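Local coordinates for protein-glutamine gamma-glutamyltransferase 2 (Pagrus major, PDB 1G0D) that probably catalyses the calcium-dependent cross-linking of peptide-bound glutamine to lysine side chains or other primary amines, releasing ammonia, at residues A[215-220]-A[383-388]. Numbering follows the deposited sequence.
Sequences VGRTIT and VKYDAP
Arg217 reaches from helix 212-223 to Tyr385 and Asp386, showing how a single arginine can join a helix to a loop when its flat group is used on a face and at an edge together. Its CG stands anti to the backbone N (chi1 160°), which sends the chain off the helix, and bends at chi2 and chi3 then turn the guanidinium flat against the tyrosine ring. The two planes are 17° apart and their centres 4.2 Å, a cation-pi stack in which Arg217 CZ comes within 3.5 Å of Tyr385 CD1. Farther back along the chain, Arg217 CD sits over the same ring face in a CH-pi contact, 4.0 Å from the centroid, so aliphatic and charged parts share one aromatic surface. The opposite face of the ring packs on Lys384 CB, which leaves the tyrosine sandwiched between its own neighbour and the arginine; the Lys384-Tyr385 peptide bond is cis, consistent with the lysine CB lying over the ring.

The edge of the guanidinium serves Asp386. NH1 of Arg217 forms a salt bridge of 2.7 Å with OD2 of Asp386, the carboxylate plane being turned 31° from that of the guanidinium. A water adds a second, looser link, donating to Asp386 OD1 and accepting a weak bond from Arg217 NH2. Gripped at NH1 by Asp386 and at NE by Gly369 O of strand 368-372, the guanidinium is held flat on the ring, while Gly369 N, as a second-shell donor, positions Asp386 OD2.

Asp386 stands at the N-cap position of helix 387-395, but its carboxylate makes no capping bond and turns to the arginine instead; it lies about 8 Å from the side chain of active-site Asp355. This surface cation-pi and salt-bridge cluster thus joins helix 212-223, edge strand 368-372 and the loop before helix 387-395 near the Cys-His-Asp triad of the papain-like transglutaminase core.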
loop_
_atom_site.group_PDB
_atom_site.type_symbol
_atom_site.label_atom_id
_atom_site.label_comp_id
_atom_site.label_asym_id
_atom_site.label_seq_id
_atom_site.Cartn_x
_atom_site.Cartn_y
_atom_site.Cartn_z
ATOM N N VAL A 215 9.841 -14.227 1.183
ATOM C CA VAL A 215 10.213 -12.879 0.809
ATOM C C VAL A 215 9.065 -11.866 1.028
ATOM O O VAL A 215 9.302 -10.698 1.354
ATOM C CB VAL A 215 10.649 -12.891 -0.673
ATOM C CG1 VAL A 215 10.823 -11.492 -1.205
ATOM C CG2 VAL A 215 11.929 -13.672 -0.804
ATOM N N GLY A 216 7.826 -12.307 0.837
ATOM C CA GLY A 216 6.693 -11.422 1.019
ATOM C C GLY A 216 6.506 -11.137 2.504
ATOM O O GLY A 216 6.213 -10.010 2.909
ATOM N N ARG A 217 6.668 -12.172 3.325
ATOM C CA ARG A 217 6.555 -12.026 4.771
ATOM C C ARG A 217 7.732 -11.166 5.308
ATOM O O ARG A 217 7.573 -10.400 6.256
ATOM C CB ARG A 217 6.509 -13.419 5.438
ATOM C CG ARG A 217 6.861 -13.437 6.923
ATOM C CD ARG A 217 6.073 -14.491 7.732
ATOM N NE ARG A 217 4.860 -13.880 8.260
ATOM C CZ ARG A 217 4.418 -13.944 9.517
ATOM N NH1 ARG A 217 3.296 -13.331 9.828
ATOM N NH2 ARG A 217 5.050 -14.613 10.449
ATOM N N THR A 218 8.908 -11.285 4.694
ATOM C CA THR A 218 10.063 -10.501 5.115
ATOM C C THR A 218 9.906 -9.025 4.758
ATOM O O THR A 218 10.170 -8.172 5.571
ATOM C CB THR A 218 11.308 -11.016 4.465
ATOM O OG1 THR A 218 11.487 -12.380 4.848
ATOM C CG2 THR A 218 12.498 -10.203 4.883
ATOM N N ILE A 219 9.479 -8.721 3.540
ATOM C CA ILE A 219 9.282 -7.333 3.130
ATOM C C ILE A 219 8.193 -6.716 3.980
ATOM O O ILE A 219 8.337 -5.613 4.471
ATOM C CB ILE A 219 8.859 -7.244 1.654
ATOM C CG1 ILE A 219 10.035 -7.610 0.758
ATOM C CG2 ILE A 219 8.404 -5.851 1.326
ATOM C CD1 ILE A 219 11.288 -6.802 1.075
ATOM N N THR A 220 7.089 -7.423 4.163
ATOM C CA THR A 220 6.013 -6.868 4.961
ATOM C C THR A 220 6.473 -6.525 6.378
ATOM O O THR A 220 6.027 -5.536 6.988
ATOM C CB THR A 220 4.877 -7.843 5.020
ATOM O OG1 THR A 220 4.349 -7.981 3.707
ATOM C CG2 THR A 220 3.772 -7.341 5.890
ATOM N N VAL A 383 -4.809 -21.546 8.923
ATOM C CA VAL A 383 -3.630 -21.541 8.060
ATOM C C VAL A 383 -2.732 -20.357 8.317
ATOM O O VAL A 383 -3.207 -19.301 8.718
ATOM C CB VAL A 383 -4.029 -21.512 6.564
ATOM C CG1 VAL A 383 -4.665 -22.807 6.198
ATOM C CG2 VAL A 383 -5.014 -20.392 6.270
ATOM N N LYS A 384 -1.427 -20.533 8.101
ATOM C CA LYS A 384 -0.516 -19.420 8.291
ATOM C C LYS A 384 -0.622 -18.556 7.035
ATOM O O LYS A 384 -0.854 -19.094 5.956
ATOM C CB LYS A 384 0.913 -19.908 8.482
ATOM C CG LYS A 384 1.239 -21.104 7.705
ATOM C CD LYS A 384 2.647 -21.548 8.063
ATOM C CE LYS A 384 2.974 -22.991 7.578
ATOM N NZ LYS A 384 2.980 -23.115 6.098
ATOM N N TYR A 385 -0.492 -17.227 7.162
ATOM C CA TYR A 385 -0.249 -16.541 8.435
ATOM C C TYR A 385 -1.250 -15.469 8.880
ATOM O O TYR A 385 -1.698 -14.618 8.094
ATOM C CB TYR A 385 1.105 -15.859 8.423
ATOM C CG TYR A 385 2.246 -16.693 7.939
ATOM C CD1 TYR A 385 3.176 -17.194 8.837
ATOM C CD2 TYR A 385 2.449 -16.931 6.573
ATOM C CE1 TYR A 385 4.285 -17.905 8.400
ATOM C CE2 TYR A 385 3.576 -17.653 6.121
ATOM C CZ TYR A 385 4.482 -18.127 7.055
ATOM O OH TYR A 385 5.604 -18.799 6.666
ATOM N N ASP A 386 -1.541 -15.515 10.181
ATOM C CA ASP A 386 -2.401 -14.554 10.871
ATOM C C ASP A 386 -3.827 -14.391 10.381
ATOM O O ASP A 386 -4.390 -13.298 10.416
ATOM C CB ASP A 386 -1.669 -13.220 10.896
ATOM C CG ASP A 386 -0.169 -13.391 11.177
ATOM O OD1 ASP A 386 0.178 -13.898 12.254
ATOM O OD2 ASP A 386 0.676 -13.031 10.334
ATOM N N ALA A 387 -4.416 -15.507 9.963
ATOM C CA ALA A 387 -5.778 -15.527 9.471
ATOM C C ALA A 387 -6.816 -14.949 10.427
ATOM O O ALA A 387 -7.733 -14.260 9.969
ATOM C CB ALA A 387 -6.148 -16.913 9.099
ATOM N N PRO A 388 -6.708 -15.225 11.759
ATOM C CA PRO A 388 -7.694 -14.693 12.722
ATOM C C PRO A 388 -7.724 -13.199 12.749
ATOM O O PRO A 388 -8.789 -12.587 12.815
ATOM C CB PRO A 388 -7.252 -15.266 14.071
ATOM C CG PRO A 388 -6.455 -16.457 13.728
ATOM C CD PRO A 388 -5.723 -16.076 12.461
HETATM O O HOH W 1 2.494 -15.654 12.142
#